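Local coordinates for protein hemoglobin subunit beta (Mustelus griseus, PDB 1GCV) that carries oxygen from the gills to the peripheral tissues as the heme-bearing beta subunit of a heterotetrameric hemoglobin, at residues D70-F75 against I131-H136; D98-E103 against K122-V127. All coordinates share one frame; numbering follows the deposited sequence.

The two contacts illustrate how one long helix of a globin changes its chemistry along its length. Both use helix 114-132. Contact 2 lies in the buried interior, where residues 122-127 meet helix 93-108 through aliphatic and aromatic groups alone. Contact 1 sits nearer the surface, where the end of the same helix and the C-terminal tail face the short helix 71-74; here one apolar pair on the heme side is accompanied by two exposed lysines. Contact 2 is nested within the chain loop that contact 1 closes, and the two join directly: Val127 packs on Phe75, and Val126 on Val71.

Contact 1 of 2, residues D70-F75 against I131-H136; sequences DVKTLF and ISKQYH
Lys72 NZ makes a salt bridge with Asp129, two residues before Ile131 on the same helix, and this bond ties the connection between the E and F helices of the globin fold to the end of its H helix. Lys133 approaches the same lysine: its CG lies anti to the backbone N (chi1 -156°), and further bends carry its end across the Lys72 chain at about a right angle. The two NZ atoms are 3.7 Å apart, a pairing of like charges that Asp129 probably eases. The still closer approach of Lys133 NZ to Lys72 CD is too tight to be trusted in detail, as may happen with exposed lysine ends.

Lys133 itself sits in a type I beta turn that runs from Ser132 to Tyr135. Tyr135 OH hydrogen-bonds to Val88 O, the familiar tether of the penultimate tyrosine in hemoglobin chains, while the terminal carboxylate of His136 forms a salt bridge with Lys40 of a neighbouring chain, as in other deoxy hemoglobins.

Deeper in, the contact turns apolar. Ile131 belongs to the heme pocket and packs close to the proximal ligand His82. Phe75, whose N is bonded to Val71 O at 3.0 Å, closes the short helix and leaves its backbone toward the helix end, and Phe75 CD1 lies 4.3 Å from Ile131 CB.

Contact 2 of 2, residues D98-E103 against K122-V127; sequences DCIIVE and KFFEVV
Packing between the G and H helices of the globin fold, here 93-108 and 114-132, is carried at this point by a single aromatic ring that meets two consecutive isoleucines. Phe124 points from the H helix toward its neighbour with CG anti to its own carbonyl carbon (chi1 -75°), which sends the far end of the ring to Ile100 and one flank to Ile101. At the far end, Phe124 CZ touches the branch methyl Ile100 CG2 at 3.6 Å, and the adjoining CE1 stands 3.9 Å from that methyl. The two side chains cross at about a right angle. The branch methyl of Ile100 is anti to the backbone N, and it is this branch, not the longer one, that meets the ring.

Ile101 behaves differently. It runs past the phenylalanine in the opposite direction and brings the end of its long branch to the ring edge, near the ring plane, with Ile101 CD1 3.7 Å from Phe124 CD1. Ile101 CG1 lies 3.9 Å from Phe124 CD1. All three residues are buried, and their grip is wholly van der Waals. Cutting Phe124 back to an alanine is likely to leave the methyl ends of both isoleucines without their aromatic partner and to open a gap between the helices.

The neighbourhood extends this apolar layer in two directions. Ile100 also packs on Ala27 of helix 20-34, and its side chain lies about 6 Å from the heme at the nearest atoms. Ile101 reaches Val107 of a neighbouring chain, which brings the layer to the subunit boundary. An aromatic side chain set against aliphatic neighbours, between two helices consecutive in sequence, is in keeping with the hydrophobic core of the all-helical globin fold.

Contact 1 of 2, residues D70-F75 against I131-H136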
# COMPACT_ATOMS: atom_id res chain seq x y z
N ASP B 70 9.19 4.42 24.42
CA ASP B 70 8.21 5.51 24.46
C ASP B 70 8.46 6.48 23.30
O ASP B 70 8.53 7.69 23.51
CB ASP B 70 8.26 6.28 25.79
CG ASP B 70 9.20 5.67 26.82
OD1 ASP B 70 10.37 6.12 26.89
OD2 ASP B 70 8.77 4.75 27.55
N VAL B 71 8.59 5.96 22.08
CA VAL B 71 8.83 6.81 20.92
C VAL B 71 7.59 7.64 20.58
O VAL B 71 7.70 8.77 20.10
CB VAL B 71 9.29 5.99 19.68
CG1 VAL B 71 9.42 6.91 18.47
CG2 VAL B 71 10.63 5.32 19.96
N LYS B 72 6.41 7.09 20.84
CA LYS B 72 5.16 7.79 20.57
C LYS B 72 5.02 9.07 21.40
O LYS B 72 4.62 10.10 20.87
CB LYS B 72 3.96 6.89 20.86
CG LYS B 72 3.44 6.13 19.65
CD LYS B 72 2.39 5.12 20.07
CE LYS B 72 2.60 3.79 19.38
NZ LYS B 72 1.40 3.39 18.60
N THR B 73 5.35 9.00 22.69
CA THR B 73 5.26 10.16 23.58
C THR B 73 6.36 11.18 23.28
O THR B 73 6.15 12.39 23.34
CB THR B 73 5.36 9.77 25.09
OG1 THR B 73 5.36 8.35 25.24
CG2 THR B 73 4.19 10.35 25.87
N LEU B 74 7.54 10.67 22.95
CA LEU B 74 8.70 11.50 22.63
C LEU B 74 8.52 12.30 21.34
O LEU B 74 8.99 13.43 21.25
CB LEU B 74 9.94 10.60 22.53
CG LEU B 74 11.26 11.22 22.09
CD1 LEU B 74 12.03 11.74 23.30
CD2 LEU B 74 12.08 10.17 21.34
N PHE B 75 7.85 11.71 20.35
CA PHE B 75 7.64 12.36 19.05
C PHE B 75 6.29 13.07 18.92
O PHE B 75 5.92 13.50 17.83
CB PHE B 75 7.77 11.33 17.91
CG PHE B 75 9.19 11.06 17.47
CD1 PHE B 75 9.44 10.22 16.39
CD2 PHE B 75 10.28 11.64 18.12
CE1 PHE B 75 10.74 9.95 15.98
CE2 PHE B 75 11.58 11.38 17.71
CZ PHE B 75 11.81 10.53 16.63
N ILE B 131 5.59 9.25 14.48
CA ILE B 131 5.57 10.56 13.82
C ILE B 131 4.31 10.82 12.98
O ILE B 131 4.07 11.95 12.57
CB ILE B 131 6.85 10.75 12.96
CG1 ILE B 131 7.17 12.24 12.82
CG2 ILE B 131 6.68 10.09 11.60
CD1 ILE B 131 8.54 12.52 12.26
N SER B 132 3.51 9.77 12.74
CA SER B 132 2.27 9.88 11.96
C SER B 132 1.05 9.97 12.88
O SER B 132 -0.05 10.25 12.43
CB SER B 132 2.10 8.66 11.05
OG SER B 132 3.01 8.68 9.97
N LYS B 133 1.27 9.71 14.16
CA LYS B 133 0.21 9.72 15.17
C LYS B 133 -0.65 10.99 15.28
O LYS B 133 -1.88 10.90 15.27
CB LYS B 133 0.83 9.43 16.55
CG LYS B 133 -0.15 8.87 17.56
CD LYS B 133 -0.55 7.46 17.19
CE LYS B 133 0.17 6.43 18.05
NZ LYS B 133 -0.15 6.62 19.50
N GLN B 134 -0.03 12.15 15.38
CA GLN B 134 -0.78 13.39 15.53
C GLN B 134 -1.44 13.96 14.28
O GLN B 134 -1.84 15.13 14.27
CB GLN B 134 0.11 14.46 16.17
CG GLN B 134 0.53 14.13 17.60
CD GLN B 134 -0.55 13.38 18.36
OE1 GLN B 134 -0.33 12.27 18.85
NE2 GLN B 134 -1.73 13.99 18.45
N TYR B 135 -1.56 13.16 13.23
CA TYR B 135 -2.21 13.63 12.01
C TYR B 135 -3.70 13.43 12.22
O TYR B 135 -4.18 12.31 12.34
CB TYR B 135 -1.73 12.83 10.79
CG TYR B 135 -0.46 13.37 10.18
CD1 TYR B 135 -0.50 14.19 9.05
CD2 TYR B 135 0.77 13.09 10.75
CE1 TYR B 135 0.67 14.70 8.50
CE2 TYR B 135 1.95 13.59 10.21
CZ TYR B 135 1.89 14.40 9.09
OH TYR B 135 3.06 14.90 8.57
N HIS B 136 -4.44 14.53 12.27
CA HIS B 136 -5.87 14.46 12.48
C HIS B 136 -6.59 15.07 11.28
O HIS B 136 -7.80 14.81 11.13
CB HIS B 136 -6.26 15.21 13.77
CG HIS B 136 -5.67 14.62 15.01
ND1 HIS B 136 -5.55 13.26 15.22
CD2 HIS B 136 -5.16 15.21 16.12
CE1 HIS B 136 -5.00 13.04 16.40
NE2 HIS B 136 -4.75 14.21 16.97
OXT HIS B 136 -5.94 15.80 10.50

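Contact 2 of 2, residues D98-E103 against K122-V127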
# COMPACT_ATOMS: atom_id res chain seq x y z
N ASP B 98 12.96 4.03 4.00
CA ASP B 98 13.27 2.96 3.05
C ASP B 98 14.62 3.27 2.39
O ASP B 98 15.40 2.37 2.10
CB ASP B 98 12.22 2.88 1.94
CG ASP B 98 11.02 2.06 2.34
OD1 ASP B 98 11.06 1.44 3.42
OD2 ASP B 98 10.03 2.03 1.57
N CYS B 99 14.89 4.55 2.15
CA CYS B 99 16.15 4.94 1.52
C CYS B 99 17.30 4.79 2.50
O CYS B 99 18.43 4.50 2.08
CB CYS B 99 16.07 6.37 1.00
SG CYS B 99 15.26 6.46 -0.60
N ILE B 100 17.02 4.98 3.78
CA ILE B 100 18.04 4.82 4.82
C ILE B 100 18.42 3.33 4.89
O ILE B 100 19.59 2.99 5.09
CB ILE B 100 17.53 5.28 6.22
CG1 ILE B 100 17.37 6.80 6.24
CG2 ILE B 100 18.51 4.84 7.31
CD1 ILE B 100 16.73 7.34 7.50
N ILE B 101 17.44 2.45 4.71
CA ILE B 101 17.73 1.03 4.73
C ILE B 101 18.60 0.66 3.53
O ILE B 101 19.50 -0.18 3.64
CB ILE B 101 16.42 0.19 4.75
CG1 ILE B 101 15.96 0.02 6.20
CG2 ILE B 101 16.64 -1.18 4.11
CD1 ILE B 101 14.49 -0.27 6.34
N VAL B 102 18.36 1.29 2.38
CA VAL B 102 19.17 1.01 1.19
C VAL B 102 20.61 1.46 1.42
O VAL B 102 21.56 0.78 1.01
CB VAL B 102 18.61 1.72 -0.06
CG1 VAL B 102 19.65 1.73 -1.16
CG2 VAL B 102 17.34 1.03 -0.53
N GLU B 103 20.78 2.61 2.07
CA GLU B 103 22.11 3.14 2.38
C GLU B 103 22.80 2.27 3.43
O GLU B 103 24.01 2.08 3.36
CB GLU B 103 22.03 4.59 2.89
CG GLU B 103 21.64 5.63 1.84
CD GLU B 103 22.59 5.66 0.67
OE1 GLU B 103 22.16 6.10 -0.42
OE2 GLU B 103 23.75 5.25 0.83
N LYS B 122 11.67 -2.98 11.44
CA LYS B 122 10.84 -2.91 12.63
C LYS B 122 11.01 -1.58 13.32
O LYS B 122 10.04 -0.95 13.73
CB LYS B 122 11.22 -4.04 13.58
CG LYS B 122 10.37 -4.12 14.82
CD LYS B 122 10.96 -5.12 15.80
CE LYS B 122 9.89 -5.69 16.70
NZ LYS B 122 10.44 -6.04 18.03
N PHE B 123 12.26 -1.14 13.45
CA PHE B 123 12.53 0.13 14.09
C PHE B 123 11.91 1.30 13.33
O PHE B 123 11.29 2.17 13.93
CB PHE B 123 14.04 0.36 14.22
CG PHE B 123 14.39 1.65 14.92
CD1 PHE B 123 14.03 1.86 16.25
CD2 PHE B 123 15.08 2.65 14.24
CE1 PHE B 123 14.34 3.05 16.89
CE2 PHE B 123 15.40 3.85 14.89
CZ PHE B 123 15.02 4.05 16.21
N PHE B 124 12.07 1.32 12.00
CA PHE B 124 11.52 2.41 11.21
C PHE B 124 10.01 2.40 11.16
O PHE B 124 9.37 3.43 10.96
CB PHE B 124 12.12 2.39 9.81
CG PHE B 124 13.51 2.90 9.78
CD1 PHE B 124 14.51 2.21 9.12
CD2 PHE B 124 13.85 4.06 10.47
CE1 PHE B 124 15.83 2.65 9.17
CE2 PHE B 124 15.16 4.51 10.52
CZ PHE B 124 16.15 3.80 9.87
N GLU B 125 9.43 1.22 11.35
CA GLU B 125 7.99 1.08 11.36
C GLU B 125 7.47 1.76 12.64
O GLU B 125 6.44 2.43 12.61
CB GLU B 125 7.63 -0.40 11.37
CG GLU B 125 6.42 -0.77 10.58
CD GLU B 125 5.85 -2.11 11.03
OE1 GLU B 125 6.59 -3.11 10.96
OE2 GLU B 125 4.68 -2.14 11.47
N VAL B 126 8.20 1.58 13.75
CA VAL B 126 7.82 2.19 15.03
C VAL B 126 7.96 3.71 14.96
O VAL B 126 7.15 4.44 15.53
CB VAL B 126 8.70 1.64 16.20
CG1 VAL B 126 8.57 2.54 17.43
CG2 VAL B 126 8.30 0.22 16.53
N VAL B 127 9.00 4.17 14.28
CA VAL B 127 9.26 5.60 14.13
C VAL B 127 8.22 6.29 13.20
O VAL B 127 7.80 7.41 13.48
CB VAL B 127 10.70 5.83 13.61
CG1 VAL B 127 10.83 7.20 12.98
CG2 VAL B 127 11.68 5.70 14.78